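Local coordinates for Lmo2349 protein (Listeria monocytogenes, PDB 4GVO), which probably captures L-cystine or a related amino acid outside the cell and delivers it to an ABC transporter for import, at residues A[76-81]-A[192-197]; A[91-96]-A[197-202]; A[95-100]-A[169-174]. One frame throughout, in Å; residues are numbered along the deposited sequence.

How the interactions relate
Strands 95-104 and 191-202 are neighbours in one mixed sheet and run beside the amino acid pocket. Interaction 1 uses 191-202, interaction 3 uses 95-104, and interaction 2 joins the two. Interaction 2 is the most buried, and its chemistry is mainly aromatic. Interaction 1 is partly buried and far smaller. It ties the pocket loop 76-81 to strand 191-202 by one backbone bond and a water. Interaction 3 adds strand 168-170 and the start of helix 172-180, with strand pairing and an edge-to-face ring pair. Interactions 1 and 3 both touch the bound histidine. Gln-76 of interaction 1 bonds Asn-95, which interactions 2 and 3 share.

Interaction 1: residues A[76-81]-A[192-197]; sequences QMEKSK and VLSNAK. With HIS (histidine), chain E.
The backbones of 76-81 and 192-197 approach most closely at Glu-78 and Ala-196, whose CA atoms lie 5.4 Å apart, and one hydrogen bond joins them, from Lys-79 N to Lys-197 O at 3.1 Å. The C=O...N angle is 179°, so the carbonyl of Lys-197 points straight at its donor. Glu-78 CA adds a C-H...O contact to the same oxygen. Ala-196 turns its methyl into the loop. Its CB lies 3.4 Å from Lys-79 O and also rests on Glu-78 CB.

The carboxylate of Glu-78 does not bond Ser-194 directly. Water 1 stands between them. It donates to Glu-78 OE1 at 2.6 Å and accepts from Ser-194 OG and from Ala-196 N. Asn-128 ND2 is a second partner of OE1. OE1 is thus held by two donors, one from the protein and one from the water.

The loop 76-81 is part of the ligand pocket of this family 3 solute-binding protein. Glu-78 N gives a nearly straight bond of 2.8 Å to the carboxylate O of the bound histidine. The amino N of that histidine lies 2.7 Å from Glu-78 OE2 and 2.6 Å from Gln-76 O. The negative charge of Glu-78 would probably favour a protonated amino group there. CG of Glu-78 sits anti to the carbonyl carbon (chi1 -70°), and the extended chain beyond it carries the carboxylate to the ligand. Arg-83 and Asn-128 also bond the ligand. The amine of Lys-197 turns away to Tyr-243 O.

Interaction 2: residues A[91-96]-A[197-202]; sequences DVAYNN and KVYFML
Tyr-94 and Phe-200 form an offset stack, with ring centroids 4.5 Å apart and planes at 27°. CE1 of Tyr-94 sits over the centre of the Phe-200 ring. Val-198 CG1 lies over a face of the Tyr-94 ring, toward its rim and 3.7 Å from the centroid. This is a CH-pi contact. The first torsion of Tyr-94 (chi1 69°) places CG between the backbone N and the carbonyl carbon, which carries the ring across both partners.

A second aromatic contact forms at Tyr-199. Ala-93 CB lies over a face of its ring, 4.1 Å from the centroid. Asp-91 O meets the same ring at its edge, in plane. Asn-95 CB packs on Val-198 CB at 3.8 Å. Asn-96 and Lys-197 lie side by side and point the same way, with Asn-96 ND2 against the methylenes of the lysine.

Two backbone bonds set this arrangement. Tyr-94 N donates to Val-198 O, and Val-198 N donates to Asn-95 O, both at 2.9 Å. Asn-96 and Lys-197 are an antiparallel non-hydrogen-bonded pair. Water 2 donates both to Tyr-94 OH, at 2.7 Å, and to Tyr-199 O. Tyr-94 OH is also bonded to Asp-35, and Asp-35 and the water hold the hydroxyl end in place. Asn-96 OD1 is bonded to Lys-240.

The contact joins the start of strand 95-104 to strand 191-202 in the mixed sheet. Helix 34-44 packs on both stacked rings through Leu-38. Helix 207-222 touches Phe-200 through Val-213 and Val-92 through Leu-217 and Ile-221, while strand 88-89 reaches Tyr-199 through Phe-89.

Interaction 3: residues A[95-100]-A[169-174]; sequences NNFPLQ and ISTPFA. With HIS (histidine), chain E.
Gln-100 and Ser-170 are an antiparallel hydrogen-bonded pair. Gln-100 N donates to Ser-170 O at 2.9 Å, and Ser-170 N returns a bond to Gln-100 O at 3.0 Å. One side chain also bonds the backbone. Thr-171 OG1 donates to Pro-98 O at 2.7 Å, tilted 32° from the carbonyl plane.

Aromatic contacts centre on Phe-97. Thr-171 CG2 makes a CH-pi contact over one face of its ring, 3.6 Å from the centroid. OG1 of Thr-171 is anti to the backbone N (chi1 -164°), which sends the hydroxyl to Pro-98 and the methyl to the ring. Phe-173 turns its edge toward a face of Phe-97 in an offset edge-to-face pair, with planes at 87°. Asn-95 ND2 lies 3.3 Å from Phe-173 CE2, with Gln-76 as its hydrogen-bond partner.

Apolar packing is lighter. The side chains of Ile-169 and Leu-99 cross at about a right angle, with Ile-169 CG1 and CD1 against Leu-99 CB.

Phe-97 lines the ligand pocket of this family 3 solute-binding protein. The amino N of the bound histidine lies over the centre of one face, and the opposite face packs on Thr-171, at the turn from strand 168-170 into helix 172-180.

Interaction 1: residues A[76-81]-A[192-197]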
loop_
_atom_site.group_PDB
_atom_site.type_symbol
_atom_site.label_atom_id
_atom_site.label_comp_id
_atom_site.label_asym_id
_atom_site.label_seq_id
_atom_site.Cartn_x
_atom_site.Cartn_y
_atom_site.Cartn_z
ATOM N N GLN A 76 -0.639 -0.078 -4.003
ATOM C CA GLN A 76 -1.614 0.063 -2.910
ATOM C C GLN A 76 -1.685 1.507 -2.410
ATOM O O GLN A 76 -1.707 1.765 -1.192
ATOM C CB GLN A 76 -1.315 -0.916 -1.799
ATOM C CG GLN A 76 -1.613 -2.364 -2.179
ATOM C CD GLN A 76 -3.098 -2.628 -2.283
ATOM O OE1 GLN A 76 -3.843 -2.363 -1.341
ATOM N NE2 GLN A 76 -3.532 -3.119 -3.440
ATOM N N MET A 77 -1.709 2.473 -3.336
ATOM C CA MET A 77 -1.595 3.877 -2.921
ATOM C C MET A 77 -2.927 4.424 -2.396
ATOM O O MET A 77 -3.926 4.504 -3.121
ATOM C CB MET A 77 -1.108 4.770 -4.080
ATOM C CG MET A 77 0.264 4.348 -4.619
ATOM S SD MET A 77 1.590 4.358 -3.413
ATOM C CE MET A 77 1.975 6.110 -3.371
ATOM N N GLU A 78 -2.883 4.840 -1.128
ATOM C CA GLU A 78 -3.995 5.463 -0.453
ATOM C C GLU A 78 -4.221 6.873 -0.914
ATOM O O GLU A 78 -3.279 7.663 -1.023
ATOM C CB GLU A 78 -3.709 5.450 1.047
ATOM C CG GLU A 78 -3.759 4.062 1.682
ATOM C CD GLU A 78 -3.058 4.059 3.053
ATOM O OE1 GLU A 78 -3.575 4.728 3.984
ATOM O OE2 GLU A 78 -1.991 3.437 3.201
ATOM N N LYS A 79 -5.485 7.246 -1.129
ATOM C CA LYS A 79 -5.805 8.614 -1.435
ATOM C C LYS A 79 -5.673 9.476 -0.191
ATOM O O LYS A 79 -6.179 9.131 0.855
ATOM C CB LYS A 79 -7.188 8.744 -2.040
ATOM C CG LYS A 79 -7.496 10.172 -2.475
ATOM C CD LYS A 79 -8.958 10.396 -2.769
ATOM C CE LYS A 79 -9.379 9.708 -4.029
ATOM N NZ LYS A 79 -10.857 9.810 -4.128
ATOM N N SER A 80 -4.966 10.570 -0.304
ATOM C CA SER A 80 -4.854 11.584 0.756
ATOM C C SER A 80 -4.950 12.950 0.117
ATOM O O SER A 80 -4.594 13.134 -1.042
ATOM C CB SER A 80 -3.530 11.482 1.489
ATOM O OG SER A 80 -2.423 11.812 0.662
ATOM N N LYS A 81 -5.365 13.926 0.913
ATOM C CA LYS A 81 -5.427 15.281 0.398
ATOM C C LYS A 81 -4.043 15.813 0.012
ATOM O O LYS A 81 -3.908 16.522 -1.004
ATOM C CB LYS A 81 -6.171 16.167 1.371
ATOM C CG LYS A 81 -5.497 16.308 2.715
ATOM C CD LYS A 81 -6.234 17.289 3.618
ATOM C CE LYS A 81 -5.442 17.626 4.875
ATOM N NZ LYS A 81 -3.994 17.891 4.665
ATOM N N VAL A 192 -9.337 2.348 14.113
ATOM C CA VAL A 192 -8.906 2.654 12.748
ATOM C C VAL A 192 -8.532 4.139 12.663
ATOM O O VAL A 192 -9.340 5.014 12.977
ATOM C CB VAL A 192 -9.990 2.272 11.748
ATOM C CG1 VAL A 192 -9.642 2.702 10.309
ATOM C CG2 VAL A 192 -10.271 0.797 11.786
ATOM N N LEU A 193 -7.270 4.395 12.285
ATOM C CA LEU A 193 -6.681 5.718 12.265
ATOM C C LEU A 193 -6.810 6.407 10.925
ATOM O O LEU A 193 -6.643 7.622 10.861
ATOM C CB LEU A 193 -5.208 5.636 12.660
ATOM C CG LEU A 193 -4.894 5.006 14.041
ATOM C CD1 LEU A 193 -3.377 4.853 14.196
ATOM C CD2 LEU A 193 -5.557 5.754 15.198
ATOM N N SER A 194 -7.091 5.643 9.884
ATOM C CA SER A 194 -7.279 6.159 8.539
ATOM C C SER A 194 -8.017 5.071 7.766
ATOM O O SER A 194 -7.727 3.891 7.955
ATOM C CB SER A 194 -5.898 6.418 7.906
ATOM O OG SER A 194 -6.008 6.784 6.513
ATOM N N ASN A 195 -8.929 5.477 6.884
ATOM C CA ASN A 195 -9.716 4.533 6.103
ATOM C C ASN A 195 -9.766 4.942 4.614
ATOM O O ASN A 195 -10.832 4.958 4.002
ATOM C CB ASN A 195 -11.134 4.362 6.664
ATOM C CG ASN A 195 -11.828 3.131 6.109
ATOM O OD1 ASN A 195 -11.176 2.184 5.623
ATOM N ND2 ASN A 195 -13.138 3.149 6.121
ATOM N N ALA A 196 -8.595 5.272 4.058
ATOM C CA ALA A 196 -8.458 5.611 2.642
ATOM C C ALA A 196 -8.660 4.397 1.758
ATOM O O ALA A 196 -8.285 3.254 2.126
ATOM C CB ALA A 196 -7.108 6.235 2.373
ATOM N N LYS A 197 -9.240 4.614 0.590
ATOM C CA LYS A 197 -9.235 3.573 -0.435
ATOM C C LYS A 197 -7.972 3.701 -1.299
ATOM O O LYS A 197 -7.264 4.696 -1.243
ATOM C CB LYS A 197 -10.509 3.674 -1.271
ATOM C CG LYS A 197 -11.801 3.444 -0.497
ATOM C CD LYS A 197 -13.068 3.493 -1.345
ATOM C CE LYS A 197 -14.292 3.250 -0.445
ATOM N NZ LYS A 197 -15.503 3.180 -1.250
HETATM N N HIS E . -0.708 2.044 1.238
HETATM C CA HIS E . 0.609 2.751 1.307
HETATM C C HIS E . 0.513 4.200 0.963
HETATM O O HIS E . -0.535 4.621 0.451
HETATM C CB HIS E . 1.614 2.077 0.390
HETATM C CG HIS E . 2.317 0.932 1.054
HETATM N ND1 HIS E . 1.647 -0.154 1.469
HETATM C CD2 HIS E . 3.664 0.745 1.446
HETATM C CE1 HIS E . 2.519 -0.995 2.081
HETATM N NE2 HIS E . 3.741 -0.445 2.033
HETATM O OXT HIS E . 1.478 4.958 1.211
HETATM O O HOH W 1 -5.901 4.465 5.114
#

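Interaction 2: residues A[91-96]-A[197-202]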
loop_
_atom_site.group_PDB
_atom_site.type_symbol
_atom_site.label_atom_id
_atom_site.label_comp_id
_atom_site.label_asym_id
_atom_site.label_seq_id
_atom_site.Cartn_x
_atom_site.Cartn_y
_atom_site.Cartn_z
ATOM N N ASP A 91 -10.798 7.402 -10.600
ATOM C CA ASP A 91 -12.061 7.423 -9.832
ATOM C C ASP A 91 -12.438 6.112 -9.192
ATOM O O ASP A 91 -13.209 6.102 -8.212
ATOM C CB ASP A 91 -13.259 7.851 -10.709
ATOM C CG ASP A 91 -13.314 9.360 -10.973
ATOM O OD1 ASP A 91 -12.465 10.131 -10.495
ATOM O OD2 ASP A 91 -14.248 9.787 -11.683
ATOM N N VAL A 92 -11.954 4.996 -9.736
ATOM C CA VAL A 92 -12.424 3.693 -9.291
ATOM C C VAL A 92 -11.394 3.038 -8.359
ATOM O O VAL A 92 -10.281 2.736 -8.780
ATOM C CB VAL A 92 -12.743 2.797 -10.495
ATOM C CG1 VAL A 92 -13.223 1.427 -10.029
ATOM C CG2 VAL A 92 -13.778 3.478 -11.427
ATOM N N ALA A 93 -11.758 2.786 -7.110
ATOM C CA ALA A 93 -10.843 2.177 -6.143
ATOM C C ALA A 93 -10.689 0.696 -6.434
ATOM O O ALA A 93 -11.604 0.032 -7.001
ATOM C CB ALA A 93 -11.424 2.349 -4.732
ATOM N N TYR A 94 -9.543 0.140 -6.056
ATOM C CA TYR A 94 -9.345 -1.280 -6.176
ATOM C C TYR A 94 -8.917 -2.011 -4.896
ATOM O O TYR A 94 -8.627 -3.211 -4.922
ATOM C CB TYR A 94 -8.445 -1.612 -7.355
ATOM C CG TYR A 94 -6.978 -1.216 -7.254
ATOM C CD1 TYR A 94 -6.532 0.026 -7.704
ATOM C CD2 TYR A 94 -6.027 -2.085 -6.717
ATOM C CE1 TYR A 94 -5.199 0.374 -7.663
ATOM C CE2 TYR A 94 -4.690 -1.771 -6.700
ATOM C CZ TYR A 94 -4.262 -0.538 -7.192
ATOM O OH TYR A 94 -2.952 -0.159 -7.197
ATOM N N ASN A 95 -8.948 -1.318 -3.768
ATOM C CA ASN A 95 -8.789 -1.960 -2.456
ATOM C C ASN A 95 -9.221 -0.942 -1.381
ATOM O O ASN A 95 -9.367 0.250 -1.693
ATOM C CB ASN A 95 -7.347 -2.438 -2.176
ATOM C CG ASN A 95 -7.294 -3.536 -1.157
ATOM O OD1 ASN A 95 -8.352 -4.060 -0.743
ATOM N ND2 ASN A 95 -6.106 -3.891 -0.735
ATOM N N ASN A 96 -9.367 -1.430 -0.166
ATOM C CA ASN A 96 -9.464 -0.627 1.060
ATOM C C ASN A 96 -8.156 -0.828 1.856
ATOM O O ASN A 96 -7.653 -1.931 1.902
ATOM C CB ASN A 96 -10.552 -1.201 2.012
ATOM C CG ASN A 96 -11.914 -1.141 1.449
ATOM O OD1 ASN A 96 -12.578 -2.168 1.327
ATOM N ND2 ASN A 96 -12.325 0.025 1.051
ATOM N N LYS A 197 -9.240 4.614 0.590
ATOM C CA LYS A 197 -9.235 3.573 -0.435
ATOM C C LYS A 197 -7.972 3.701 -1.299
ATOM O O LYS A 197 -7.264 4.696 -1.243
ATOM C CB LYS A 197 -10.509 3.674 -1.271
ATOM C CG LYS A 197 -11.801 3.444 -0.497
ATOM C CD LYS A 197 -13.068 3.493 -1.345
ATOM C CE LYS A 197 -14.292 3.250 -0.445
ATOM N NZ LYS A 197 -15.503 3.180 -1.250
ATOM N N VAL A 198 -7.744 2.671 -2.102
ATOM C CA VAL A 198 -6.548 2.489 -2.921
ATOM C C VAL A 198 -6.914 2.747 -4.388
ATOM O O VAL A 198 -7.922 2.220 -4.898
ATOM C CB VAL A 198 -6.013 1.060 -2.737
ATOM C CG1 VAL A 198 -5.058 0.654 -3.883
ATOM C CG2 VAL A 198 -5.339 0.906 -1.359
ATOM N N TYR A 199 -6.083 3.541 -5.046
ATOM C CA TYR A 199 -6.247 3.929 -6.411
ATOM C C TYR A 199 -4.887 3.953 -7.113
ATOM O O TYR A 199 -3.851 3.966 -6.468
ATOM C CB TYR A 199 -6.843 5.331 -6.509
ATOM C CG TYR A 199 -8.132 5.581 -5.768
ATOM C CD1 TYR A 199 -8.128 5.890 -4.406
ATOM C CD2 TYR A 199 -9.344 5.550 -6.421
ATOM C CE1 TYR A 199 -9.280 6.153 -3.718
ATOM C CE2 TYR A 199 -10.509 5.778 -5.740
ATOM C CZ TYR A 199 -10.469 6.093 -4.380
ATOM O OH TYR A 199 -11.622 6.358 -3.708
ATOM N N PHE A 200 -4.911 4.044 -8.438
ATOM C CA PHE A 200 -3.714 4.403 -9.194
ATOM C C PHE A 200 -3.438 5.905 -9.093
ATOM O O PHE A 200 -4.367 6.704 -8.930
ATOM C CB PHE A 200 -3.844 4.000 -10.656
ATOM C CG PHE A 200 -4.081 2.531 -10.838
ATOM C CD1 PHE A 200 -3.051 1.649 -10.627
ATOM C CD2 PHE A 200 -5.340 2.015 -11.203
ATOM C CE1 PHE A 200 -3.225 0.305 -10.767
ATOM C CE2 PHE A 200 -5.534 0.637 -11.299
ATOM C CZ PHE A 200 -4.468 -0.220 -11.115
ATOM N N MET A 201 -2.164 6.267 -9.195
ATOM C CA MET A 201 -1.772 7.640 -9.195
ATOM C C MET A 201 -1.119 7.986 -10.494
ATOM O O MET A 201 -0.313 7.205 -11.014
ATOM C CB MET A 201 -0.815 7.951 -8.031
ATOM C CG MET A 201 -1.486 7.755 -6.684
ATOM S SD MET A 201 -0.435 8.144 -5.265
ATOM C CE MET A 201 -0.084 9.875 -5.554
ATOM N N LEU A 202 -1.463 9.155 -11.015
ATOM C CA LEU A 202 -0.986 9.630 -12.322
ATOM C C LEU A 202 -0.569 11.093 -12.205
ATOM O O LEU A 202 -0.860 11.763 -11.245
ATOM C CB LEU A 202 -2.105 9.503 -13.365
ATOM C CG LEU A 202 -2.744 8.121 -13.541
ATOM C CD1 LEU A 202 -3.989 7.933 -12.651
ATOM C CD2 LEU A 202 -3.097 7.895 -15.015
HETATM O O HOH W 2 -1.797 2.099 -6.254
#

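Interaction 3: residues A[95-100]-A[169-174]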
loop_
_atom_site.group_PDB
_atom_site.type_symbol
_atom_site.label_atom_id
_atom_site.label_comp_id
_atom_site.label_asym_id
_atom_site.label_seq_id
_atom_site.Cartn_x
_atom_site.Cartn_y
_atom_site.Cartn_z
ATOM N N ASN A 95 -8.948 -1.318 -3.768
ATOM C CA ASN A 95 -8.789 -1.960 -2.456
ATOM C C ASN A 95 -9.221 -0.942 -1.381
ATOM O O ASN A 95 -9.367 0.250 -1.693
ATOM C CB ASN A 95 -7.347 -2.438 -2.176
ATOM C CG ASN A 95 -7.294 -3.536 -1.157
ATOM O OD1 ASN A 95 -8.352 -4.060 -0.743
ATOM N ND2 ASN A 95 -6.106 -3.891 -0.735
ATOM N N ASN A 96 -9.367 -1.430 -0.166
ATOM C CA ASN A 96 -9.464 -0.627 1.060
ATOM C C ASN A 96 -8.156 -0.828 1.856
ATOM O O ASN A 96 -7.653 -1.931 1.902
ATOM C CB ASN A 96 -10.552 -1.201 2.012
ATOM C CG ASN A 96 -11.914 -1.141 1.449
ATOM O OD1 ASN A 96 -12.578 -2.168 1.327
ATOM N ND2 ASN A 96 -12.325 0.025 1.051
ATOM N N PHE A 97 -7.649 0.200 2.531
ATOM C CA PHE A 97 -6.403 0.078 3.268
ATOM C C PHE A 97 -6.593 0.745 4.659
ATOM O O PHE A 97 -5.893 1.700 5.010
ATOM C CB PHE A 97 -5.262 0.694 2.463
ATOM C CG PHE A 97 -3.915 0.082 2.692
ATOM C CD1 PHE A 97 -3.158 0.358 3.828
ATOM C CD2 PHE A 97 -3.378 -0.787 1.745
ATOM C CE1 PHE A 97 -1.897 -0.214 4.001
ATOM C CE2 PHE A 97 -2.159 -1.378 1.939
ATOM C CZ PHE A 97 -1.408 -1.074 3.061
ATOM N N PRO A 98 -7.500 0.180 5.489
ATOM C CA PRO A 98 -7.739 0.788 6.807
ATOM C C PRO A 98 -6.524 0.556 7.700
ATOM O O PRO A 98 -6.023 -0.578 7.818
ATOM C CB PRO A 98 -8.969 0.047 7.334
ATOM C CG PRO A 98 -8.962 -1.239 6.603
ATOM C CD PRO A 98 -8.433 -0.916 5.235
ATOM N N LEU A 99 -6.023 1.601 8.339
ATOM C CA LEU A 99 -4.796 1.534 9.141
ATOM C C LEU A 99 -5.084 1.474 10.643
ATOM O O LEU A 99 -5.917 2.202 11.150
ATOM C CB LEU A 99 -3.935 2.771 8.882
ATOM C CG LEU A 99 -3.331 2.870 7.462
ATOM C CD1 LEU A 99 -2.565 4.204 7.310
ATOM C CD2 LEU A 99 -2.461 1.655 7.150
ATOM N N GLN A 100 -4.353 0.621 11.326
ATOM C CA GLN A 100 -4.365 0.506 12.766
ATOM C C GLN A 100 -2.947 0.375 13.286
ATOM O O GLN A 100 -2.085 -0.195 12.595
ATOM C CB GLN A 100 -5.151 -0.733 13.241
ATOM C CG GLN A 100 -6.661 -0.572 13.117
ATOM C CD GLN A 100 -7.384 -1.871 13.310
ATOM O OE1 GLN A 100 -7.487 -2.647 12.402
ATOM N NE2 GLN A 100 -7.838 -2.129 14.552
ATOM N N ILE A 169 2.368 0.722 12.023
ATOM C CA ILE A 169 1.029 1.001 11.512
ATOM C C ILE A 169 0.843 0.165 10.258
ATOM O O ILE A 169 1.739 0.094 9.416
ATOM C CB ILE A 169 0.797 2.502 11.308
ATOM C CG1 ILE A 169 -0.691 2.793 11.031
ATOM C CG2 ILE A 169 1.745 3.159 10.287
ATOM C CD1 ILE A 169 -1.008 4.267 11.071
ATOM N N SER A 170 -0.267 -0.566 10.194
ATOM C CA SER A 170 -0.491 -1.495 9.095
ATOM C C SER A 170 -1.966 -1.760 8.868
ATOM O O SER A 170 -2.808 -1.088 9.485
ATOM C CB SER A 170 0.284 -2.832 9.264
ATOM O OG SER A 170 0.398 -3.492 7.964
ATOM N N THR A 171 -2.292 -2.671 7.944
ATOM C CA THR A 171 -3.676 -2.973 7.602
ATOM C C THR A 171 -3.885 -4.476 7.787
ATOM O O THR A 171 -2.969 -5.250 7.506
ATOM C CB THR A 171 -4.028 -2.470 6.194
ATOM O OG1 THR A 171 -5.440 -2.448 6.027
ATOM C CG2 THR A 171 -3.353 -3.253 5.089
ATOM N N PRO A 172 -5.081 -4.893 8.212
ATOM C CA PRO A 172 -5.319 -6.311 8.450
ATOM C C PRO A 172 -4.927 -7.275 7.330
ATOM O O PRO A 172 -4.342 -8.332 7.635
ATOM C CB PRO A 172 -6.769 -6.371 8.775
ATOM C CG PRO A 172 -6.975 -5.107 9.537
ATOM C CD PRO A 172 -6.170 -4.081 8.780
ATOM N N PHE A 173 -5.208 -6.993 6.040
ATOM C CA PHE A 173 -4.891 -7.999 5.025
ATOM C C PHE A 173 -3.407 -8.285 5.003
ATOM O O PHE A 173 -2.984 -9.404 4.739
ATOM C CB PHE A 173 -5.435 -7.652 3.608
ATOM C CG PHE A 173 -4.554 -6.776 2.767
ATOM C CD1 PHE A 173 -3.462 -7.297 2.090
ATOM C CD2 PHE A 173 -4.858 -5.426 2.566
ATOM C CE1 PHE A 173 -2.688 -6.494 1.259
ATOM C CE2 PHE A 173 -4.057 -4.606 1.777
ATOM C CZ PHE A 173 -2.973 -5.127 1.123
ATOM N N ALA A 174 -2.609 -7.250 5.213
ATOM C CA ALA A 174 -1.177 -7.372 5.140
ATOM C C ALA A 174 -0.618 -8.100 6.366
ATOM O O ALA A 174 0.266 -8.959 6.246
ATOM C CB ALA A 174 -0.491 -6.016 4.909
HETATM N N HIS E . -0.708 2.044 1.238
HETATM C CA HIS E . 0.609 2.751 1.307
HETATM C C HIS E . 0.513 4.200 0.963
HETATM O O HIS E . -0.535 4.621 0.451
HETATM C CB HIS E . 1.614 2.077 0.390
HETATM C CG HIS E . 2.317 0.932 1.054
HETATM N ND1 HIS E . 1.647 -0.154 1.469
HETATM C CD2 HIS E . 3.664 0.745 1.446
HETATM C CE1 HIS E . 2.519 -0.995 2.081
HETATM N NE2 HIS E . 3.741 -0.445 2.033
HETATM O OXT HIS E . 1.478 4.958 1.211
#